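Alpha/beta hydrolase fold-3 domain protein (Sulfolobus islandicus, PDB 5LK6) probably hydrolyses carboxylic ester bonds, as a thermostable lipase or carboxylesterase of the alpha/beta hydrolase fold from an archaeon. Local coordinates at residues A[22-27]-A[81-86]; A[39-44]-A[97-102]; A[111-116]-A[208-213]; A[236-241]-A[255-260]; A[249-254]-A[264-269]. One frame throughout, in Å; residues are numbered along the deposited sequence.

Interaction 1. Residues A[22-27]-A[81-86]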
# COMPACT_ATOMS: atom_id res chain seq x y z
N ALA A 22 -13.88 -4.75 31.44
CA ALA A 22 -13.24 -3.81 32.39
C ALA A 22 -13.94 -2.48 32.24
O ALA A 22 -14.69 -2.24 31.25
CB ALA A 22 -11.76 -3.68 32.11
N SER A 23 -13.71 -1.62 33.21
CA SER A 23 -14.34 -0.33 33.20
C SER A 23 -13.82 0.54 32.03
O SER A 23 -12.78 0.25 31.45
CB SER A 23 -14.11 0.37 34.52
OG SER A 23 -12.77 0.85 34.61
N VAL A 24 -14.58 1.58 31.70
CA VAL A 24 -14.22 2.56 30.71
C VAL A 24 -12.85 3.14 31.03
O VAL A 24 -12.04 3.23 30.17
CB VAL A 24 -15.23 3.70 30.67
CG1 VAL A 24 -14.75 4.84 29.75
CG2 VAL A 24 -16.60 3.22 30.18
N ASP A 25 -12.59 3.52 32.27
CA ASP A 25 -11.28 4.06 32.62
C ASP A 25 -10.17 3.04 32.55
O ASP A 25 -9.08 3.38 32.17
CB ASP A 25 -11.25 4.61 34.03
CG ASP A 25 -11.59 6.02 34.08
OD1 ASP A 25 -12.58 6.43 33.41
OD2 ASP A 25 -10.87 6.72 34.84
N GLU A 26 -10.44 1.83 33.04
CA GLU A 26 -9.47 0.76 32.95
C GLU A 26 -9.07 0.53 31.48
O GLU A 26 -7.89 0.40 31.21
CB GLU A 26 -9.93 -0.52 33.66
CG GLU A 26 -9.73 -0.52 35.20
CD GLU A 26 -10.78 -1.31 36.07
OE1 GLU A 26 -11.62 -2.13 35.53
OE2 GLU A 26 -10.73 -1.11 37.33
N VAL A 27 -10.02 0.55 30.53
CA VAL A 27 -9.65 0.30 29.11
C VAL A 27 -8.99 1.50 28.44
O VAL A 27 -8.11 1.36 27.60
CB VAL A 27 -10.78 -0.25 28.23
CG1 VAL A 27 -11.26 -1.61 28.73
CG2 VAL A 27 -11.92 0.72 28.08
N GLY A 81 -13.31 3.25 19.09
CA GLY A 81 -14.72 2.91 19.23
C GLY A 81 -15.63 4.00 19.73
O GLY A 81 -16.73 3.74 20.30
N PHE A 82 -15.19 5.24 19.55
CA PHE A 82 -15.88 6.44 20.06
C PHE A 82 -15.84 6.55 21.59
O PHE A 82 -16.60 7.34 22.15
CB PHE A 82 -17.37 6.48 19.59
CG PHE A 82 -17.57 6.30 18.11
CD1 PHE A 82 -17.41 7.40 17.23
CD2 PHE A 82 -17.94 5.05 17.58
CE1 PHE A 82 -17.62 7.26 15.87
CE2 PHE A 82 -18.15 4.90 16.22
CZ PHE A 82 -17.98 6.01 15.36
N VAL A 83 -15.04 5.73 22.23
CA VAL A 83 -14.99 5.63 23.64
C VAL A 83 -13.54 5.75 24.20
O VAL A 83 -13.36 6.33 25.25
CB VAL A 83 -15.60 4.30 24.12
CG1 VAL A 83 -15.42 4.12 25.61
CG2 VAL A 83 -17.08 4.23 23.78
N ILE A 84 -12.55 5.17 23.55
CA ILE A 84 -11.15 5.21 24.04
C ILE A 84 -10.32 5.99 23.02
O ILE A 84 -10.86 6.57 22.05
CB ILE A 84 -10.58 3.82 24.35
CG1 ILE A 84 -10.26 3.02 23.09
CG2 ILE A 84 -11.57 3.08 25.24
CD1 ILE A 84 -9.83 1.59 23.39
N GLY A 85 -9.03 6.07 23.30
CA GLY A 85 -8.16 6.90 22.53
C GLY A 85 -8.34 8.36 22.86
O GLY A 85 -9.30 8.76 23.53
N ASP A 86 -7.40 9.15 22.36
CA ASP A 86 -7.30 10.61 22.60
C ASP A 86 -6.01 11.13 21.99
O ASP A 86 -5.17 10.36 21.55
CB ASP A 86 -7.40 11.01 24.10
CG ASP A 86 -6.39 10.32 25.01
OD1 ASP A 86 -5.36 9.76 24.57
OD2 ASP A 86 -6.67 10.38 26.23
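Val24 and Val27, on the first turn of helix 24-36, meet Val83 and Ile84 of a loop through methyl groups alone. The closer pair is Val27 CG2 and Ile84 CG2, 3.7 Å apart. The two side chains meet nearly perpendicular, and each touches with its CG2 alone. On Val27, with CG1 opposite the carbonyl carbon (chi1 -62°), CG2 falls between the backbone N and the carbonyl carbon. Ile84 has its longer branch in the same kind of position (chi1 74°), which turns the short CG2 branch, beside its backbone N, out to the valine. One turn earlier on the helix, Val24 CG1 approaches Val83 CG1 at 4.3 Å, a looser meeting.

The helix start is fixed by a capping box. Ser23 OG accepts from Glu26 N at 3.0 Å. In return Ser23 N donates to Glu26 OE1 over 3.2 Å, nearly straight but arriving from above the carboxylate plane. This closed pair of bonds holds the first turn that presents both valines. Gly81 ends a His-Gly-Gly-Gly run, a motif that in related hormone-sensitive-lipase-like esterases helps form the oxyanion hole, and the loop beyond it carries the two residues that the helix covers.

Arg28, next along the helix, adds a polar tie to Val83 O, and Arg32 forms a salt bridge with Asp86. The loop leads from strand 72-77 to helix 91-101; Val83 also packs on Trp205 and Phe206 of helix 200-210, so it lies between that helix and helix 24-36.

Interaction 2. Residues A[39-44]-A[97-102]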
# COMPACT_ATOMS: atom_id res chain seq x y z
N PRO A 39 7.87 4.99 20.11
CA PRO A 39 8.60 6.25 20.16
C PRO A 39 7.91 7.41 19.41
O PRO A 39 7.07 7.21 18.53
CB PRO A 39 9.90 5.89 19.45
CG PRO A 39 9.45 4.91 18.38
CD PRO A 39 8.57 4.02 19.23
N LYS A 40 8.31 8.61 19.77
CA LYS A 40 7.81 9.84 19.18
C LYS A 40 8.88 10.47 18.28
O LYS A 40 9.80 11.06 18.79
CB LYS A 40 7.50 10.82 20.32
CG LYS A 40 6.39 10.32 21.22
CD LYS A 40 6.04 11.30 22.30
CE LYS A 40 4.98 10.70 23.19
NZ LYS A 40 4.25 11.81 23.86
N VAL A 41 8.79 10.36 16.96
CA VAL A 41 9.79 11.06 16.13
C VAL A 41 9.74 12.57 16.41
O VAL A 41 8.67 13.08 16.70
CB VAL A 41 9.67 10.75 14.62
CG1 VAL A 41 9.85 9.26 14.43
CG2 VAL A 41 8.33 11.20 14.03
N GLU A 42 10.90 13.25 16.40
CA GLU A 42 10.98 14.72 16.50
C GLU A 42 10.35 15.26 15.23
O GLU A 42 10.54 14.70 14.19
CB GLU A 42 12.40 15.23 16.62
CG GLU A 42 12.87 15.81 17.97
CD GLU A 42 14.30 16.44 17.84
OE1 GLU A 42 14.50 17.35 16.98
OE2 GLU A 42 15.24 16.00 18.58
N VAL A 43 9.57 16.33 15.34
CA VAL A 43 8.94 17.02 14.19
C VAL A 43 9.23 18.52 14.40
O VAL A 43 10.16 18.84 15.11
CB VAL A 43 7.41 16.72 14.09
CG1 VAL A 43 7.17 15.33 13.48
CG2 VAL A 43 6.71 16.87 15.44
N GLY A 44 8.48 19.43 13.80
CA GLY A 44 8.60 20.85 14.15
C GLY A 44 7.97 21.24 15.49
O GLY A 44 8.11 20.55 16.53
N ILE A 97 2.86 10.22 11.09
CA ILE A 97 2.22 10.70 9.87
C ILE A 97 2.79 12.06 9.43
O ILE A 97 3.08 12.26 8.25
CB ILE A 97 0.71 10.76 10.07
CG1 ILE A 97 0.22 9.33 10.17
CG2 ILE A 97 0.02 11.53 8.97
CD1 ILE A 97 -1.18 9.23 10.67
N THR A 98 2.97 12.95 10.40
CA THR A 98 3.47 14.30 10.18
C THR A 98 4.79 14.27 9.43
O THR A 98 4.92 14.85 8.37
CB THR A 98 3.61 15.10 11.50
OG1 THR A 98 2.35 15.10 12.16
CG2 THR A 98 3.96 16.59 11.23
N ASN A 99 5.75 13.56 10.00
CA ASN A 99 7.06 13.40 9.40
C ASN A 99 7.00 12.65 8.05
O ASN A 99 7.76 12.99 7.18
CB ASN A 99 8.01 12.78 10.44
CG ASN A 99 9.19 12.11 9.80
OD1 ASN A 99 9.10 11.01 9.27
ND2 ASN A 99 10.31 12.77 9.85
N ALA A 100 6.07 11.73 7.84
CA ALA A 100 5.84 11.11 6.52
C ALA A 100 5.10 11.96 5.48
O ALA A 100 5.32 11.75 4.29
CB ALA A 100 5.11 9.77 6.65
N CYS A 101 4.22 12.87 5.88
CA CYS A 101 3.44 13.65 4.92
C CYS A 101 4.05 15.05 4.65
O CYS A 101 3.60 15.76 3.70
CB CYS A 101 1.97 13.79 5.39
SG CYS A 101 1.72 14.91 6.81
N ASN A 102 5.02 15.47 5.46
CA ASN A 102 5.54 16.86 5.45
C ASN A 102 4.38 17.89 5.40
O ASN A 102 4.36 18.86 4.63
CB ASN A 102 6.58 17.05 4.31
CG ASN A 102 7.95 16.39 4.62
OD1 ASN A 102 8.40 16.21 5.77
ND2 ASN A 102 8.60 16.01 3.56
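This contact belongs to the alpha/beta hydrolase fold's outer layer: the loop 39-44, which joins helix 24-36 to the edge strand 46-52, lies on the last turns of helix 91-101 through Val41 and Val43 against Thr98 and Asn99. The meeting is aliphatic on both sides. Val41 uses CG2, which comes within 3.9 Å of Asn99 CB, the two side chains set roughly square to each other. Asn99 thus offers its methylene here, while CG, swung opposite its own backbone N (chi1 158°), carries the amide onward from that point.

Val43 reaches further in and is buried. Its backbone lies closest to that of Asn99, with the two CA atoms 6.3 Å apart. Thr98 contributes carbon, while its OG1 is hydrogen-bonded to the carbonyl of Cys94 one turn back in the helix, a common arrangement for a helical threonine.

Polar ties surround this apolar patch: Arg95 reaches Val41 O, and Glu42 forms a salt bridge with Lys66. At the helix end, Cys101 is joined by a disulfide to Cys103, just before strand 104-108. The patch itself centres on one methyl, Val43 CG1, which lies 4.1 Å from Asn99 CB and at the same distance from both Thr98 CB and Thr98 CG2.

Interaction 3. Residues A[111-116]-A[208-213]. With SO4 (sulfate ion), chain E.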
# COMPACT_ATOMS: atom_id res chain seq x y z
N ARG A 111 -15.30 14.83 21.43
CA ARG A 111 -15.97 14.32 22.63
C ARG A 111 -16.32 12.82 22.56
O ARG A 111 -16.90 12.35 21.54
CB ARG A 111 -17.27 15.11 22.89
CG ARG A 111 -17.07 16.47 23.60
CD ARG A 111 -18.36 17.27 23.62
NE ARG A 111 -18.82 17.58 22.26
CZ ARG A 111 -20.10 17.77 21.95
NH1 ARG A 111 -21.01 17.72 22.93
NH2 ARG A 111 -20.51 18.03 20.70
N LEU A 112 -16.02 12.10 23.66
CA LEU A 112 -16.16 10.64 23.72
C LEU A 112 -17.39 10.13 24.48
O LEU A 112 -17.91 10.75 25.44
CB LEU A 112 -14.93 10.05 24.37
CG LEU A 112 -13.57 10.39 23.72
CD1 LEU A 112 -12.33 10.05 24.58
CD2 LEU A 112 -13.53 9.66 22.38
N ALA A 113 -17.85 8.97 24.06
CA ALA A 113 -18.84 8.24 24.77
C ALA A 113 -18.13 7.47 25.87
O ALA A 113 -16.92 7.25 25.78
CB ALA A 113 -19.54 7.30 23.83
N PRO A 114 -18.84 7.08 26.93
CA PRO A 114 -20.29 7.25 27.10
C PRO A 114 -20.77 8.61 27.56
O PRO A 114 -21.99 8.84 27.58
CB PRO A 114 -20.63 6.22 28.17
CG PRO A 114 -19.41 6.21 29.01
CD PRO A 114 -18.29 6.27 28.01
N GLU A 115 -19.86 9.53 27.89
CA GLU A 115 -20.29 10.80 28.45
C GLU A 115 -21.02 11.60 27.41
O GLU A 115 -22.02 12.20 27.72
CB GLU A 115 -19.20 11.59 29.23
CG GLU A 115 -17.68 11.42 28.93
CD GLU A 115 -16.96 10.04 29.22
OE1 GLU A 115 -16.29 9.86 30.30
OE2 GLU A 115 -16.99 9.19 28.27
N TYR A 116 -20.57 11.55 26.17
CA TYR A 116 -21.24 12.23 25.08
C TYR A 116 -21.56 11.22 24.03
O TYR A 116 -20.69 10.54 23.45
CB TYR A 116 -20.39 13.39 24.49
CG TYR A 116 -19.98 14.37 25.54
CD1 TYR A 116 -20.85 15.40 25.94
CD2 TYR A 116 -18.75 14.23 26.19
CE1 TYR A 116 -20.48 16.29 26.96
CE2 TYR A 116 -18.37 15.09 27.21
CZ TYR A 116 -19.24 16.11 27.58
OH TYR A 116 -18.85 16.94 28.57
N SER A 208 -22.99 0.14 22.23
CA SER A 208 -23.83 0.24 23.43
C SER A 208 -23.50 1.54 24.14
O SER A 208 -24.36 2.09 24.77
CB SER A 208 -23.68 -1.01 24.35
OG SER A 208 -22.56 -0.97 25.29
N GLN A 209 -22.26 2.02 24.03
CA GLN A 209 -21.86 3.24 24.71
C GLN A 209 -22.15 4.53 23.90
O GLN A 209 -22.50 5.57 24.49
CB GLN A 209 -20.42 3.19 25.12
CG GLN A 209 -19.96 2.04 26.01
CD GLN A 209 -20.66 1.94 27.35
OE1 GLN A 209 -21.50 1.04 27.52
NE2 GLN A 209 -20.32 2.81 28.33
N TYR A 210 -22.01 4.47 22.58
CA TYR A 210 -22.09 5.67 21.74
C TYR A 210 -23.53 5.93 21.24
O TYR A 210 -24.01 7.06 21.32
CB TYR A 210 -21.14 5.48 20.56
CG TYR A 210 -21.00 6.53 19.50
CD1 TYR A 210 -20.64 7.81 19.80
CD2 TYR A 210 -21.12 6.20 18.17
CE1 TYR A 210 -20.49 8.77 18.79
CE2 TYR A 210 -20.95 7.14 17.15
CZ TYR A 210 -20.63 8.43 17.46
OH TYR A 210 -20.43 9.35 16.45
N LEU A 211 -24.21 4.87 20.74
CA LEU A 211 -25.52 5.01 20.09
C LEU A 211 -26.62 5.22 21.13
O LEU A 211 -26.48 4.81 22.28
CB LEU A 211 -25.80 3.84 19.18
CG LEU A 211 -24.78 3.61 18.05
CD1 LEU A 211 -25.15 2.43 17.20
CD2 LEU A 211 -24.70 4.81 17.14
N ARG A 212 -27.65 5.95 20.74
CA ARG A 212 -28.76 6.24 21.66
C ARG A 212 -29.94 5.28 21.57
O ARG A 212 -30.66 5.06 22.56
CB ARG A 212 -29.29 7.64 21.40
CG ARG A 212 -28.27 8.78 21.51
CD ARG A 212 -28.85 10.06 20.92
NE ARG A 212 -29.11 9.93 19.49
CZ ARG A 212 -29.32 10.94 18.65
NH1 ARG A 212 -29.30 12.21 19.07
NH2 ARG A 212 -29.53 10.66 17.36
N SER A 213 -30.17 4.78 20.37
CA SER A 213 -31.26 3.85 20.06
C SER A 213 -30.88 3.12 18.76
O SER A 213 -29.92 3.52 18.06
CB SER A 213 -32.61 4.60 19.90
OG SER A 213 -32.70 5.29 18.66
S SO4 E . -29.97 14.41 16.07
O1 SO4 E . -29.51 14.54 17.45
O2 SO4 E . -28.99 15.25 15.26
O3 SO4 E . -30.12 12.93 15.79
O4 SO4 E . -31.36 14.82 15.88
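A cis peptide bond joins Ala113 to Pro114, and this bend lies directly against Gln209 and Tyr210 at the end of helix 200-210. The backbones run close, with Pro114 CA and Gln209 CA 4.9 Å apart. Ala113 enters with its single methyl: CB lies 3.5 Å from Gln209 O and 4.1 Å from Tyr210 CB, near the edge of the tyrosine ring. The Gln209 side chain runs alongside the proline ring, in the same direction. Its bend at the second torsion (chi2 -60°) brings the amide beside the ring, and NE2 comes to 3.4 Å from Pro114 CB, a packing contact with a carbon.

Around this centre, the Tyr210 ring stacks with Phe82 and meets Phe118 edge-to-face. Lys117 NZ donates to both Pro114 O and Gln209 O, bridging the two segments from outside.

Past the helix, Arg212 turns its guanidinium edge to a sulfate, whose sulfur lies in the guanidinium plane. NH1 of Arg212 donates to sulfate O1 and NH2 of Arg212 to sulfate O3, each at 2.8 Å and nearly straight. Arg221 holds the same ion, and Asp216 shares NH2 of Arg212. The ion probably came from the crystallisation liquor.

The segments therefore meet through carbon, a backbone carbonyl and the glutamine amide, without direct hydrogen bonding, and their shared polar tie is a lysine ammonium, which would probably offset the partial negative charge of the two carbonyls it joins.

Interaction 4. Residues A[236-241]-A[255-260]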
# COMPACT_ATOMS: atom_id res chain seq x y z
N ALA A 236 -10.15 9.29 -2.32
CA ALA A 236 -9.96 8.49 -1.11
C ALA A 236 -8.81 7.48 -1.20
O ALA A 236 -8.58 6.84 -2.26
CB ALA A 236 -11.23 7.73 -0.79
N LEU A 237 -8.11 7.38 -0.09
CA LEU A 237 -7.28 6.23 0.19
C LEU A 237 -7.95 5.42 1.29
O LEU A 237 -8.15 5.93 2.39
CB LEU A 237 -5.89 6.65 0.67
CG LEU A 237 -4.96 5.52 1.09
CD1 LEU A 237 -4.72 4.52 -0.03
CD2 LEU A 237 -3.67 6.15 1.58
N ILE A 238 -8.28 4.18 1.00
CA ILE A 238 -8.89 3.29 1.98
C ILE A 238 -7.93 2.13 2.25
O ILE A 238 -7.51 1.49 1.31
CB ILE A 238 -10.27 2.81 1.53
CG1 ILE A 238 -11.15 4.05 1.42
CG2 ILE A 238 -10.84 1.89 2.57
CD1 ILE A 238 -12.53 3.80 0.82
N ILE A 239 -7.60 1.91 3.51
CA ILE A 239 -6.71 0.85 3.93
C ILE A 239 -7.53 -0.11 4.75
O ILE A 239 -8.32 0.29 5.60
CB ILE A 239 -5.57 1.36 4.80
CG1 ILE A 239 -4.61 2.15 3.96
CG2 ILE A 239 -4.81 0.25 5.54
CD1 ILE A 239 -3.71 3.01 4.82
N THR A 240 -7.25 -1.40 4.55
CA THR A 240 -8.06 -2.46 5.11
C THR A 240 -7.08 -3.52 5.62
O THR A 240 -5.86 -3.59 5.19
CB THR A 240 -9.04 -2.78 3.97
OG1 THR A 240 -10.43 -2.44 4.31
CG2 THR A 240 -8.90 -4.05 3.44
N ALA A 241 -7.53 -4.28 6.63
CA ALA A 241 -6.73 -5.40 7.13
C ALA A 241 -7.40 -6.73 6.80
O ALA A 241 -8.63 -6.85 6.85
CB ALA A 241 -6.47 -5.28 8.58
N ASN A 255 -15.79 0.34 -2.86
CA ASN A 255 -16.51 0.02 -4.08
C ASN A 255 -17.67 0.94 -4.41
O ASN A 255 -17.84 1.30 -5.57
CB ASN A 255 -16.95 -1.43 -4.07
CG ASN A 255 -15.86 -2.36 -4.56
OD1 ASN A 255 -15.42 -2.24 -5.66
ND2 ASN A 255 -15.43 -3.27 -3.73
N ARG A 256 -18.41 1.34 -3.39
CA ARG A 256 -19.53 2.26 -3.56
C ARG A 256 -19.07 3.65 -3.94
O ARG A 256 -19.73 4.30 -4.76
CB ARG A 256 -20.39 2.32 -2.29
CG ARG A 256 -21.35 1.15 -2.15
CD ARG A 256 -22.80 1.52 -2.53
NE ARG A 256 -23.60 0.28 -2.67
CZ ARG A 256 -24.05 -0.52 -1.65
NH1 ARG A 256 -23.84 -0.23 -0.34
NH2 ARG A 256 -24.77 -1.64 -1.95
N LEU A 257 -17.95 4.12 -3.37
CA LEU A 257 -17.37 5.37 -3.78
C LEU A 257 -16.97 5.28 -5.23
O LEU A 257 -17.34 6.15 -6.05
CB LEU A 257 -16.18 5.73 -2.94
CG LEU A 257 -16.46 6.15 -1.51
CD1 LEU A 257 -15.18 6.43 -0.77
CD2 LEU A 257 -17.24 7.42 -1.50
N LEU A 258 -16.23 4.21 -5.59
CA LEU A 258 -15.84 3.98 -6.98
C LEU A 258 -17.05 3.95 -7.90
O LEU A 258 -17.01 4.56 -8.96
CB LEU A 258 -15.07 2.69 -7.15
CG LEU A 258 -13.61 2.67 -6.70
CD1 LEU A 258 -13.11 1.22 -6.74
CD2 LEU A 258 -12.75 3.57 -7.57
N GLN A 259 -18.14 3.30 -7.49
CA GLN A 259 -19.33 3.24 -8.32
C GLN A 259 -19.96 4.66 -8.53
O GLN A 259 -20.56 4.91 -9.53
CB GLN A 259 -20.33 2.23 -7.74
CG GLN A 259 -21.56 1.95 -8.63
CD GLN A 259 -22.63 0.98 -8.03
OE1 GLN A 259 -23.12 0.06 -8.72
NE2 GLN A 259 -23.02 1.21 -6.76
N ALA A 260 -19.78 5.59 -7.62
CA ALA A 260 -20.33 6.93 -7.78
C ALA A 260 -19.30 7.91 -8.36
O ALA A 260 -19.39 9.13 -8.16
CB ALA A 260 -20.81 7.43 -6.41
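Ala236 opens strand 236-241 with its CB directed at helix 247-259, where it meets Leu257 CD1 at 4.2 Å. Leu237, next along, belongs to the strand's opposite face and packs on Tyr172. With Ile238 the strand returns to the helix, and CD1 of this isoleucine lies 4.1 Å from CD1 of Leu257. The same leucine methyl therefore serves both strand residues, alternate in sequence and on one face of the sheet.

The torsions explain the reach. Ile238 sets CG1 opposite its carbonyl carbon (chi1 -63°) and then extends to CD1, while Leu257, also with CG opposite its carbonyl carbon, sends CD1 straight on from CB (chi2 178°). The two long branches approach at a slant and meet at their ends, spanning a wide gap between backbones: Ala236 CA and Leu257 CA are 8.5 Å apart. Ala254 fills in beside Ile238 from one turn earlier on the helix.

Further on, Ile239 points to Phe269 on the other face, and Thr240 comes back to the helix side at Arg247 and Glu251. At the far side of the helix, Asn255 packs on Pro2 of the second subunit.

Strand 236-241, helix 247-259 and the parallel neighbouring strand 264-269 form a beta-alpha-beta crossover, the repeating unit of the alpha/beta hydrolase fold, with Leu257 one of the residues that seat the helix on the sheet.

Interaction 5. Residues A[249-254]-A[264-269]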
# COMPACT_ATOMS: atom_id res chain seq x y z
N GLN A 249 -16.68 -4.53 5.07
CA GLN A 249 -17.37 -3.23 4.97
C GLN A 249 -16.52 -2.03 4.43
O GLN A 249 -17.00 -1.19 3.60
CB GLN A 249 -18.09 -2.91 6.31
CG GLN A 249 -17.18 -2.54 7.44
CD GLN A 249 -17.98 -2.38 8.72
OE1 GLN A 249 -18.24 -1.26 9.22
NE2 GLN A 249 -18.40 -3.51 9.24
N GLY A 250 -15.27 -1.97 4.87
CA GLY A 250 -14.33 -0.96 4.37
C GLY A 250 -14.21 -1.07 2.86
O GLY A 250 -14.28 -0.09 2.15
N GLU A 251 -14.07 -2.29 2.37
CA GLU A 251 -14.00 -2.56 0.92
C GLU A 251 -15.30 -2.34 0.22
O GLU A 251 -15.28 -1.88 -0.89
CB GLU A 251 -13.42 -3.96 0.61
CG GLU A 251 -12.00 -4.07 1.09
CD GLU A 251 -11.32 -5.41 0.86
OE1 GLU A 251 -11.83 -6.26 0.08
OE2 GLU A 251 -10.23 -5.58 1.46
N ALA A 252 -16.43 -2.63 0.84
CA ALA A 252 -17.72 -2.20 0.30
C ALA A 252 -17.81 -0.67 0.09
O ALA A 252 -18.21 -0.22 -1.01
CB ALA A 252 -18.87 -2.66 1.17
N TYR A 253 -17.40 0.08 1.10
CA TYR A 253 -17.43 1.55 1.01
C TYR A 253 -16.53 2.04 -0.12
O TYR A 253 -16.95 2.81 -0.96
CB TYR A 253 -17.04 2.22 2.34
CG TYR A 253 -17.43 3.69 2.41
CD1 TYR A 253 -18.76 4.07 2.56
CD2 TYR A 253 -16.48 4.70 2.38
CE1 TYR A 253 -19.12 5.39 2.65
CE2 TYR A 253 -16.83 6.02 2.48
CZ TYR A 253 -18.16 6.36 2.60
OH TYR A 253 -18.54 7.67 2.67
N ALA A 254 -15.34 1.52 -0.20
CA ALA A 254 -14.49 1.72 -1.37
C ALA A 254 -15.19 1.49 -2.71
O ALA A 254 -15.18 2.33 -3.59
CB ALA A 254 -13.26 0.82 -1.28
N VAL A 264 -10.85 6.25 -5.90
CA VAL A 264 -10.43 5.56 -4.71
C VAL A 264 -9.26 4.65 -5.00
O VAL A 264 -9.27 3.88 -5.98
CB VAL A 264 -11.53 4.66 -4.16
CG1 VAL A 264 -11.09 4.07 -2.81
CG2 VAL A 264 -12.85 5.41 -4.06
N THR A 265 -8.27 4.69 -4.11
CA THR A 265 -7.25 3.65 -4.05
C THR A 265 -7.51 2.86 -2.78
O THR A 265 -7.47 3.41 -1.69
CB THR A 265 -5.85 4.24 -4.06
OG1 THR A 265 -5.58 4.74 -5.39
CG2 THR A 265 -4.82 3.16 -3.64
N SER A 266 -7.80 1.58 -2.96
CA SER A 266 -8.22 0.69 -1.87
C SER A 266 -7.13 -0.36 -1.77
O SER A 266 -6.83 -1.08 -2.76
CB SER A 266 -9.56 0.05 -2.21
OG SER A 266 -9.97 -0.95 -1.28
N VAL A 267 -6.52 -0.42 -0.60
CA VAL A 267 -5.40 -1.29 -0.37
C VAL A 267 -5.68 -2.21 0.81
O VAL A 267 -5.97 -1.73 1.89
CB VAL A 267 -4.12 -0.46 -0.14
CG1 VAL A 267 -3.00 -1.36 0.32
CG2 VAL A 267 -3.66 0.16 -1.46
N ARG A 268 -5.58 -3.52 0.62
CA ARG A 268 -5.70 -4.45 1.73
C ARG A 268 -4.35 -4.91 2.20
O ARG A 268 -3.63 -5.57 1.46
CB ARG A 268 -6.51 -5.66 1.32
CG ARG A 268 -6.67 -6.70 2.43
CD ARG A 268 -7.13 -8.00 1.85
NE ARG A 268 -8.53 -7.99 1.57
CZ ARG A 268 -9.25 -9.06 1.28
NH1 ARG A 268 -8.70 -10.23 1.22
NH2 ARG A 268 -10.54 -8.97 1.04
N PHE A 269 -4.05 -4.64 3.46
CA PHE A 269 -2.82 -5.08 4.07
C PHE A 269 -3.10 -6.49 4.54
O PHE A 269 -3.85 -6.70 5.52
CB PHE A 269 -2.37 -4.14 5.21
CG PHE A 269 -1.64 -2.91 4.71
CD1 PHE A 269 -2.32 -1.92 4.02
CD2 PHE A 269 -0.28 -2.78 4.87
CE1 PHE A 269 -1.65 -0.82 3.53
CE2 PHE A 269 0.42 -1.67 4.37
CZ PHE A 269 -0.27 -0.69 3.70
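Glu251 and Arg268 form the salt bridge between helix 247-259 and strand 264-269, outermost in its own chain; the two segments run almost antiparallel, at 161°, with axes 9.3 Å apart. The side chains come together crosswise, yet their flat ends are nearly coplanar, 26° apart, and the carboxylate carbon lies in the plane of the guanidinium at its edge. Arg268 NH2 donates to Glu251 OE1 at 3.2 Å, reaching its syn side, although tilted somewhat from both planes. NE of Arg268 pairs with Glu251 OE2 at 3.0 Å, but the position of that oxygen is less certain. Arg268 gets there by a bend at its third torsion (chi3 -79°), which turns NE and NH2 together to the glutamate, itself extended beyond CG.

Apolar packing lies further down the helix. Ala254 CB sits 3.7 Å from Ser266 OG and 4.2 Å from Val264 CG1, while CG2 of Val264 approaches the carbonyl oxygen of Ala254.

Polar links also run to the second subunit. Ser266 OG is hydrogen-bonded to Asn270 of that chain, and Val267 to Phe269 pair antiparallel with its strand, so the sheet continues across the dimer.

A leucine in place of Arg268 would probably leave the Glu251 carboxylate without its charged mate and free to turn. Arg247 of the same chain and Arg268 of the second subunit both bring like charge close to Arg268, so Glu251 probably helps to offset a cluster of positive charge at this interface.

How the interactions relate
Along the chain, interactions 1 and 2, whose segments alternate, close before interaction 3 opens, and interactions 4 and 5 follow. Interactions 4 and 5 share helix 247-259 and the neighbouring parallel strands 236-241 and 264-269; their centres are 4 Å apart, their segments alternate, and both reach the second subunit. Interaction 1 lies across the chain's centre from them; interactions 1 and 3 are both about 27 to 28 Å away between centres. Those two are 11 Å apart and joined directly, Phe82 O lying 2.8 Å from Ala113 N in a probable hydrogen bond. Interaction 2 stands 26 to 32 Å from every other centre. Helix 24-36 and its following loop thus serve interactions 1 and 2, whereas the late beta-alpha-beta unit forms the dimer edge.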